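Side-chain contacts in Her-1 protein (Caenorhabditis elegans, PDB 1SZH), which dictates male development, inhibits the function of TRA-2A and, as a secreted protein, probably acts directly in cell signalling during sex determination: residues 45-48 with 49-53; 101-104 with 105-109; 135-139 with 140-144. The protein carries 2 engineered substitutions. One frame throughout, in Å; residues are numbered along the deposited sequence.

Contact 1: 45-48 with 49-53; sequences PKLP and GYVYK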
loop_
_atom_site.group_PDB
_atom_site.type_symbol
_atom_site.label_atom_id
_atom_site.label_comp_id
_atom_site.label_asym_id
_atom_site.label_seq_id
_atom_site.Cartn_x
_atom_site.Cartn_y
_atom_site.Cartn_z
ATOM N N PRO A 45 -4.798 -10.035 -13.956
ATOM C CA PRO A 45 -4.797 -9.668 -12.541
ATOM C C PRO A 45 -3.470 -9.154 -11.995
ATOM O O PRO A 45 -3.428 -8.633 -10.888
ATOM C CB PRO A 45 -5.256 -10.952 -11.854
ATOM C CG PRO A 45 -4.713 -12.015 -12.758
ATOM C CD PRO A 45 -5.060 -11.477 -14.121
ATOM N N LYS A 46 -2.386 -9.296 -12.751
ATOM C CA LYS A 46 -1.104 -8.794 -12.266
ATOM C C LYS A 46 -0.906 -7.353 -12.722
ATOM O O LYS A 46 -0.081 -6.625 -12.178
ATOM C CB LYS A 46 0.063 -9.634 -12.796
ATOM C CG LYS A 46 0.127 -11.051 -12.257
ATOM C CD LYS A 46 1.377 -11.747 -12.770
ATOM C CE LYS A 46 1.524 -13.139 -12.186
ATOM N NZ LYS A 46 2.824 -13.735 -12.593
ATOM N N LEU A 47 -1.686 -6.916 -13.701
ATOM C CA LEU A 47 -1.479 -5.572 -14.206
ATOM C C LEU A 47 -1.696 -4.409 -13.223
ATOM O O LEU A 47 -0.934 -3.459 -13.235
ATOM C CB LEU A 47 -2.298 -5.370 -15.479
ATOM C CG LEU A 47 -2.026 -4.113 -16.294
ATOM C CD1 LEU A 47 -0.511 -3.893 -16.556
ATOM C CD2 LEU A 47 -2.801 -4.302 -17.624
ATOM N N PRO A 48 -2.727 -4.477 -12.359
ATOM C CA PRO A 48 -2.954 -3.381 -11.405
ATOM C C PRO A 48 -1.697 -3.142 -10.575
ATOM O O PRO A 48 -1.347 -1.995 -10.233
ATOM C CB PRO A 48 -4.110 -3.900 -10.551
ATOM C CG PRO A 48 -4.871 -4.752 -11.497
ATOM C CD PRO A 48 -3.807 -5.489 -12.264
ATOM N N GLY A 49 -1.033 -4.235 -10.214
ATOM C CA GLY A 49 0.193 -4.143 -9.439
ATOM C C GLY A 49 1.282 -3.398 -10.190
ATOM O O GLY A 49 2.014 -2.590 -9.607
ATOM N N TYR A 50 1.418 -3.672 -11.481
ATOM C CA TYR A 50 2.434 -2.962 -12.252
ATOM C C TYR A 50 2.058 -1.498 -12.437
ATOM O O TYR A 50 2.936 -0.608 -12.406
ATOM C CB TYR A 50 2.673 -3.700 -13.573
ATOM C CG TYR A 50 3.179 -5.118 -13.324
ATOM C CD1 TYR A 50 2.678 -6.202 -14.025
ATOM C CD2 TYR A 50 4.140 -5.363 -12.340
ATOM C CE1 TYR A 50 3.109 -7.514 -13.745
ATOM C CE2 TYR A 50 4.577 -6.659 -12.052
ATOM C CZ TYR A 50 4.060 -7.725 -12.764
ATOM O OH TYR A 50 4.499 -9.005 -12.475
ATOM N N VAL A 51 0.768 -1.213 -12.600
ATOM C CA VAL A 51 0.329 0.173 -12.723
ATOM C C VAL A 51 0.633 0.907 -11.418
ATOM O O VAL A 51 1.012 2.078 -11.408
ATOM C CB VAL A 51 -1.169 0.240 -13.051
ATOM C CG1 VAL A 51 -1.679 1.699 -13.056
ATOM C CG2 VAL A 51 -1.403 -0.433 -14.403
ATOM N N TYR A 52 0.454 0.225 -10.293
ATOM C CA TYR A 52 0.750 0.845 -9.000
ATOM C C TYR A 52 2.208 1.289 -8.944
ATOM O O TYR A 52 2.533 2.401 -8.503
ATOM C CB TYR A 52 0.489 -0.160 -7.876
ATOM C CG TYR A 52 1.021 0.205 -6.481
ATOM C CD1 TYR A 52 0.184 0.714 -5.492
ATOM C CD2 TYR A 52 2.378 0.033 -6.167
ATOM C CE1 TYR A 52 0.687 1.011 -4.187
ATOM C CE2 TYR A 52 2.876 0.330 -4.904
ATOM C CZ TYR A 52 2.024 0.826 -3.920
ATOM O OH TYR A 52 2.508 1.093 -2.655
ATOM N N LYS A 53 3.097 0.412 -9.413
ATOM C CA LYS A 53 4.519 0.729 -9.375
ATOM C C LYS A 53 4.854 1.871 -10.319
ATOM O O LYS A 53 5.632 2.762 -9.968
ATOM C CB LYS A 53 5.316 -0.528 -9.725
ATOM C CG LYS A 53 5.086 -1.624 -8.706
ATOM C CD LYS A 53 5.850 -2.877 -9.036
ATOM C CE LYS A 53 5.651 -3.925 -7.948
ATOM N NZ LYS A 53 6.462 -5.160 -8.196
HETATM O O HOH W 1 -2.198 -6.860 -9.521
#

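Contact 2: 101-104 with 105-109; sequences PSID and AATRL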
loop_
_atom_site.group_PDB
_atom_site.type_symbol
_atom_site.label_atom_id
_atom_site.label_comp_id
_atom_site.label_asym_id
_atom_site.label_seq_id
_atom_site.Cartn_x
_atom_site.Cartn_y
_atom_site.Cartn_z
ATOM N N PRO A 101 -1.658 3.792 -4.578
ATOM C CA PRO A 101 -0.415 4.421 -5.053
ATOM C C PRO A 101 -0.143 5.881 -4.778
ATOM O O PRO A 101 1.033 6.272 -4.687
ATOM C CB PRO A 101 -0.411 4.098 -6.547
ATOM C CG PRO A 101 -1.879 4.109 -6.899
ATOM C CD PRO A 101 -2.481 3.336 -5.714
ATOM N N SER A 102 -1.192 6.692 -4.618
ATOM C CA SER A 102 -0.940 8.110 -4.378
ATOM C C SER A 102 -0.795 8.528 -2.917
ATOM O O SER A 102 -0.575 9.710 -2.634
ATOM C CB SER A 102 -2.038 8.950 -5.022
ATOM O OG SER A 102 -3.281 8.707 -4.383
ATOM N N ILE A 103 -0.930 7.588 -1.985
ATOM C CA ILE A 103 -0.773 7.945 -0.575
ATOM C C ILE A 103 0.688 7.722 -0.179
ATOM O O ILE A 103 1.215 6.610 -0.295
ATOM C CB ILE A 103 -1.678 7.093 0.332
ATOM C CG1 ILE A 103 -3.132 7.227 -0.109
ATOM C CG2 ILE A 103 -1.540 7.582 1.786
ATOM C CD1 ILE A 103 -4.155 6.387 0.703
ATOM N N ASP A 104 1.341 8.786 0.265
ATOM C CA ASP A 104 2.741 8.644 0.629
ATOM C C ASP A 104 2.934 7.819 1.891
ATOM O O ASP A 104 2.005 7.587 2.658
ATOM C CB ASP A 104 3.421 10.008 0.750
ATOM C CG ASP A 104 2.819 10.884 1.828
ATOM O OD1 ASP A 104 2.708 10.450 2.988
ATOM O OD2 ASP A 104 2.464 12.035 1.511
ATOM N N ALA A 105 4.159 7.337 2.066
ATOM C CA ALA A 105 4.525 6.497 3.200
ATOM C C ALA A 105 4.113 7.020 4.569
ATOM O O ALA A 105 3.471 6.302 5.347
ATOM C CB ALA A 105 6.024 6.263 3.173
ATOM N N ALA A 106 4.492 8.257 4.883
ATOM C CA ALA A 106 4.181 8.831 6.181
ATOM C C ALA A 106 2.697 8.861 6.488
ATOM O O ALA A 106 2.283 8.539 7.604
ATOM C CB ALA A 106 4.772 10.233 6.285
ATOM N N THR A 107 1.902 9.223 5.493
ATOM C CA THR A 107 0.459 9.295 5.684
ATOM C C THR A 107 -0.117 7.906 5.949
ATOM O O THR A 107 -0.939 7.734 6.842
ATOM C CB THR A 107 -0.216 9.936 4.463
ATOM O OG1 THR A 107 0.260 11.277 4.331
ATOM C CG2 THR A 107 -1.744 9.969 4.637
ATOM N N ARG A 108 0.327 6.911 5.189
ATOM C CA ARG A 108 -0.168 5.554 5.408
ATOM C C ARG A 108 0.242 5.063 6.793
ATOM O O ARG A 108 -0.580 4.544 7.546
ATOM C CB ARG A 108 0.441 4.555 4.427
ATOM C CG ARG A 108 0.235 4.816 2.966
ATOM C CD ARG A 108 0.898 3.677 2.213
ATOM N NE ARG A 108 0.834 3.892 0.761
ATOM C CZ ARG A 108 1.210 2.979 -0.124
ATOM N NH1 ARG A 108 1.696 1.793 0.279
ATOM N NH2 ARG A 108 1.070 3.235 -1.415
ATOM N N LEU A 109 1.531 5.195 7.111
ATOM C CA LEU A 109 2.028 4.672 8.367
ATOM C C LEU A 109 1.440 5.356 9.585
ATOM O O LEU A 109 1.208 4.706 10.607
ATOM C CB LEU A 109 3.565 4.682 8.382
ATOM C CG LEU A 109 4.218 3.773 7.330
ATOM C CD1 LEU A 109 5.744 3.965 7.347
ATOM C CD2 LEU A 109 3.873 2.309 7.595
#

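Contact 3: 135-139 with 140-144; sequences DGIKI and EVLQF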
loop_
_atom_site.group_PDB
_atom_site.type_symbol
_atom_site.label_atom_id
_atom_site.label_comp_id
_atom_site.label_asym_id
_atom_site.label_seq_id
_atom_site.Cartn_x
_atom_site.Cartn_y
_atom_site.Cartn_z
ATOM N N ASP A 135 14.737 -7.214 3.255
ATOM C CA ASP A 135 15.957 -8.035 3.383
ATOM C C ASP A 135 16.034 -9.249 2.453
ATOM O O ASP A 135 16.977 -10.034 2.530
ATOM C CB ASP A 135 16.136 -8.486 4.835
ATOM C CG ASP A 135 16.523 -7.334 5.763
ATOM O OD1 ASP A 135 16.914 -6.253 5.268
ATOM O OD2 ASP A 135 16.448 -7.521 6.985
ATOM N N GLY A 136 15.046 -9.419 1.582
ATOM C CA GLY A 136 15.116 -10.526 0.645
ATOM C C GLY A 136 14.309 -11.770 0.951
ATOM O O GLY A 136 14.390 -12.760 0.202
ATOM N N ILE A 137 13.546 -11.741 2.037
ATOM C CA ILE A 137 12.709 -12.877 2.405
ATOM C C ILE A 137 11.341 -12.732 1.744
ATOM O O ILE A 137 10.690 -11.687 1.875
ATOM C CB ILE A 137 12.480 -12.952 3.931
ATOM C CG1 ILE A 137 13.824 -13.012 4.670
ATOM C CG2 ILE A 137 11.599 -14.142 4.263
ATOM C CD1 ILE A 137 14.643 -14.252 4.367
ATOM N N LYS A 138 10.916 -13.750 1.004
ATOM C CA LYS A 138 9.588 -13.728 0.393
ATOM C C LYS A 138 8.713 -13.983 1.618
ATOM O O LYS A 138 8.502 -15.119 2.006
ATOM C CB LYS A 138 9.430 -14.876 -0.615
ATOM C CG LYS A 138 8.025 -14.990 -1.179
ATOM C CD LYS A 138 7.876 -16.157 -2.141
ATOM C CE LYS A 138 6.508 -16.131 -2.813
ATOM N NZ LYS A 138 5.400 -16.167 -1.815
ATOM N N ILE A 139 8.214 -12.916 2.234
ATOM C CA ILE A 139 7.433 -13.040 3.462
ATOM C C ILE A 139 6.252 -14.006 3.491
ATOM O O ILE A 139 5.934 -14.547 4.555
ATOM C CB ILE A 139 6.977 -11.651 3.954
ATOM C CG1 ILE A 139 6.386 -10.849 2.794
ATOM C CG2 ILE A 139 8.159 -10.939 4.585
ATOM C CD1 ILE A 139 6.008 -9.420 3.157
ATOM N N GLU A 140 5.613 -14.225 2.341
ATOM C CA GLU A 140 4.498 -15.159 2.247
ATOM C C GLU A 140 4.930 -16.574 2.646
ATOM O O GLU A 140 4.098 -17.413 3.007
ATOM C CB GLU A 140 3.946 -15.166 0.816
ATOM C CG GLU A 140 3.544 -13.788 0.309
ATOM C CD GLU A 140 4.627 -13.110 -0.520
ATOM O OE1 GLU A 140 5.818 -13.168 -0.137
ATOM O OE2 GLU A 140 4.276 -12.506 -1.556
ATOM N N VAL A 141 6.235 -16.831 2.588
ATOM C CA VAL A 141 6.809 -18.130 2.947
ATOM C C VAL A 141 6.751 -18.394 4.462
ATOM O O VAL A 141 6.642 -19.543 4.912
ATOM C CB VAL A 141 8.295 -18.203 2.468
ATOM C CG1 VAL A 141 8.988 -19.466 3.004
ATOM C CG2 VAL A 141 8.346 -18.176 0.943
ATOM N N LEU A 142 6.827 -17.319 5.241
ATOM C CA LEU A 142 6.802 -17.390 6.704
ATOM C C LEU A 142 5.486 -16.860 7.257
ATOM O O LEU A 142 4.915 -15.923 6.710
ATOM C CB LEU A 142 7.916 -16.527 7.294
ATOM C CG LEU A 142 9.380 -16.821 6.931
ATOM C CD1 LEU A 142 10.284 -15.779 7.557
ATOM C CD2 LEU A 142 9.749 -18.197 7.445
ATOM N N GLN A 143 4.998 -17.462 8.332
ATOM C CA GLN A 143 3.790 -16.945 8.960
ATOM C C GLN A 143 4.339 -16.048 10.057
ATOM O O GLN A 143 5.456 -16.267 10.530
ATOM C CB GLN A 143 2.936 -18.071 9.530
ATOM C CG GLN A 143 3.722 -19.214 10.095
ATOM C CD GLN A 143 2.820 -20.330 10.559
ATOM O OE1 GLN A 143 1.912 -20.746 9.837
ATOM N NE2 GLN A 143 3.065 -20.831 11.767
ATOM N N PHE A 144 3.577 -15.032 10.464
ATOM C CA PHE A 144 4.083 -14.099 11.466
ATOM C C PHE A 144 4.604 -14.773 12.705
ATOM O O PHE A 144 5.549 -14.281 13.324
ATOM C CB PHE A 144 3.012 -13.079 11.880
ATOM C CG PHE A 144 2.408 -12.319 10.735
ATOM C CD1 PHE A 144 1.120 -12.627 10.292
ATOM C CD2 PHE A 144 3.135 -11.335 10.064
ATOM C CE1 PHE A 144 0.544 -11.946 9.217
ATOM C CE2 PHE A 144 2.571 -10.640 8.982
ATOM C CZ PHE A 144 1.277 -10.955 8.543
#

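Contact 1: 45-48 with 49-53
Tyr50 and Val51 fold back on Lys46 and Leu47 at the N-terminal end of helix 47-59, i to i+4 pairs that place a buried flank beside an open one. Val51 belongs to the buried flank. Its CB bond points toward the preceding turn, and CG2 lies anti to the carbonyl carbon, which sets this methyl 3.3 Å from Leu47 O and, more loosely, 4.2 Å from Leu47 CD1. Leu47 CG, by contrast, is anti to the backbone N (chi1 -169°), and the same CD1 also comes within 4.4 Å of Tyr50 CB, so one methyl serves two neighbours. Leu47 rests in addition on Tyr41, and Val51 on Ile37, both from the loop that leads into the helix. Two regular helical bonds run here: Val51 N donates to Leu47 O at 2.9 Å with an N-H...O angle of 162°, and Tyr52 N donates to Pro48 O.

The solvent flank is looser. Lys46 and Tyr50 lie side by side and point the same way, and their nearest side-chain approach is 3.8 Å, from Lys46 CB to Tyr50 CE1. Beyond CG the lysine is fully extended and its ammonium end leads away. One face of the tyrosine ring sits against Lys46 O, which is 3.3 Å from Tyr50 CD1; that oxygen also accepts two weak bonds, from Gly49 N and Tyr50 N. Pro48, lacking an N-H, fits the first turn of a helix, where amides have no carbonyl a turn earlier to bond. Gly49 N gains a further partner in a water that accepts from it at 3.0 Å and donates to Pro45 O.

Contact 2: 101-104 with 105-109
An N-cap opens helix 105-115: Asp104, the last residue of the preceding loop, turns its carboxylate back onto Thr107, three residues on. OD1 makes the capping bond. It accepts from Thr107 N at 2.9 Å, met nearly along its C-O axis with an N-H...O angle of 160°, and from Thr107 OG1, also at 2.9 Å, which arrives on the syn side but 35° out of the carboxylate plane. Two bonds from one residue therefore grip a single oxygen and limit rotation of the group. The torsion responsible is chi1 of Asp104 (62°), which holds CG between its backbone N and carbonyl carbon and swings the acid over the first turn. A carboxylate at this end would probably also be favoured by the helix dipole.

Next to the cap, Ile103 packs on the same turn. Its CG2 methyl touches Thr107 CG2 at 3.7 Å, the two side chains crossing at about a right angle, and comes closer still, 3.5 Å, to Arg108 CG. Arg108 runs extended from CG to NE back along the loop. There NE donates to Ile103 O at 2.9 Å; the bond is bent at the hydrogen, and the donor stands above the carbonyl plane. Farther out, NH2 bonds Tyr52 OH on helix 47-59 and, weakly, Ser100 O. A leucine in place of Arg108 would probably leave Ile103 O without this donor and Tyr52 OH without its guanidinium partner. Pro101, itself packed on Tyr52 and Leu55, meets the edge of the guanidinium, with its CA 4.1 Å from Arg108 NH2.

Contact 3: 135-139 with 140-144
Lys138 and Glu140 meet at the surface across a 3-10 turn, their side chains crossing at about a right angle. The charged pair is a long salt bridge, NZ of Lys138 standing 3.5 Å from OE1 of Glu140. Both chains bend to make it: Lys138 is extended until chi4 (-58°) turns NZ back, while Glu140 kinks at chi2 (96°) and brings OE1 across the lysine stem, 3.0 Å from Lys138 CG. Val141 takes another part of that stem, its CG2 lying 3.7 Å from Lys138 CD. The lysine thus combines an ionic end with an apolar shaft. A second apolar touch joins Ile137 CG2 to Leu142 CD1 at 3.9 Å.

Behind these side chains, the backbone turn fixes their spacing. Val141 N donates to Lys138 O at 2.9 Å with an N-H...O angle of 159°, the i to i+3 bond that defines a 3-10 turn. Leu142 N repeats the step to Ile139 O at 3.0 Å, although it approaches well above the carbonyl plane. The turn is reached through Gly136, whose positive phi closes a Schellman motif at the end of helix 120-134.

The CB bond of Ile139 points away from 140-144, and its side chain is buried against Cys129 and Arg133 of helix 120-134 and against Val74 and Cys75 of a loop, next to the Cys75-Cys129 disulfide. Phe144 packs on Cys125 and Cys129 of the same helix, so the segment leaving the 3-10 turn runs back along helix 120-134.

Along the chain the three contacts come in series, in a protein of helices and loops, without strands. Contact 1 starts helix 47-59, contact 2 starts helix 105-115, and contact 3 follows the end of helix 120-134. The first two have centres about 17 Å apart yet touch: Tyr52 OH lies 2.9 Å from Arg108 NH2, a probable hydrogen bond, and Tyr52 also packs on Pro101, tying the two helix starts together. Contact 3 stands apart, its centre about 21 Å from that of contact 1 and 22 Å from that of contact 2. Helix 120-134, on which contact 3 packs, meets helix 105-115 through Leu109, so helix packing relates it to contact 2.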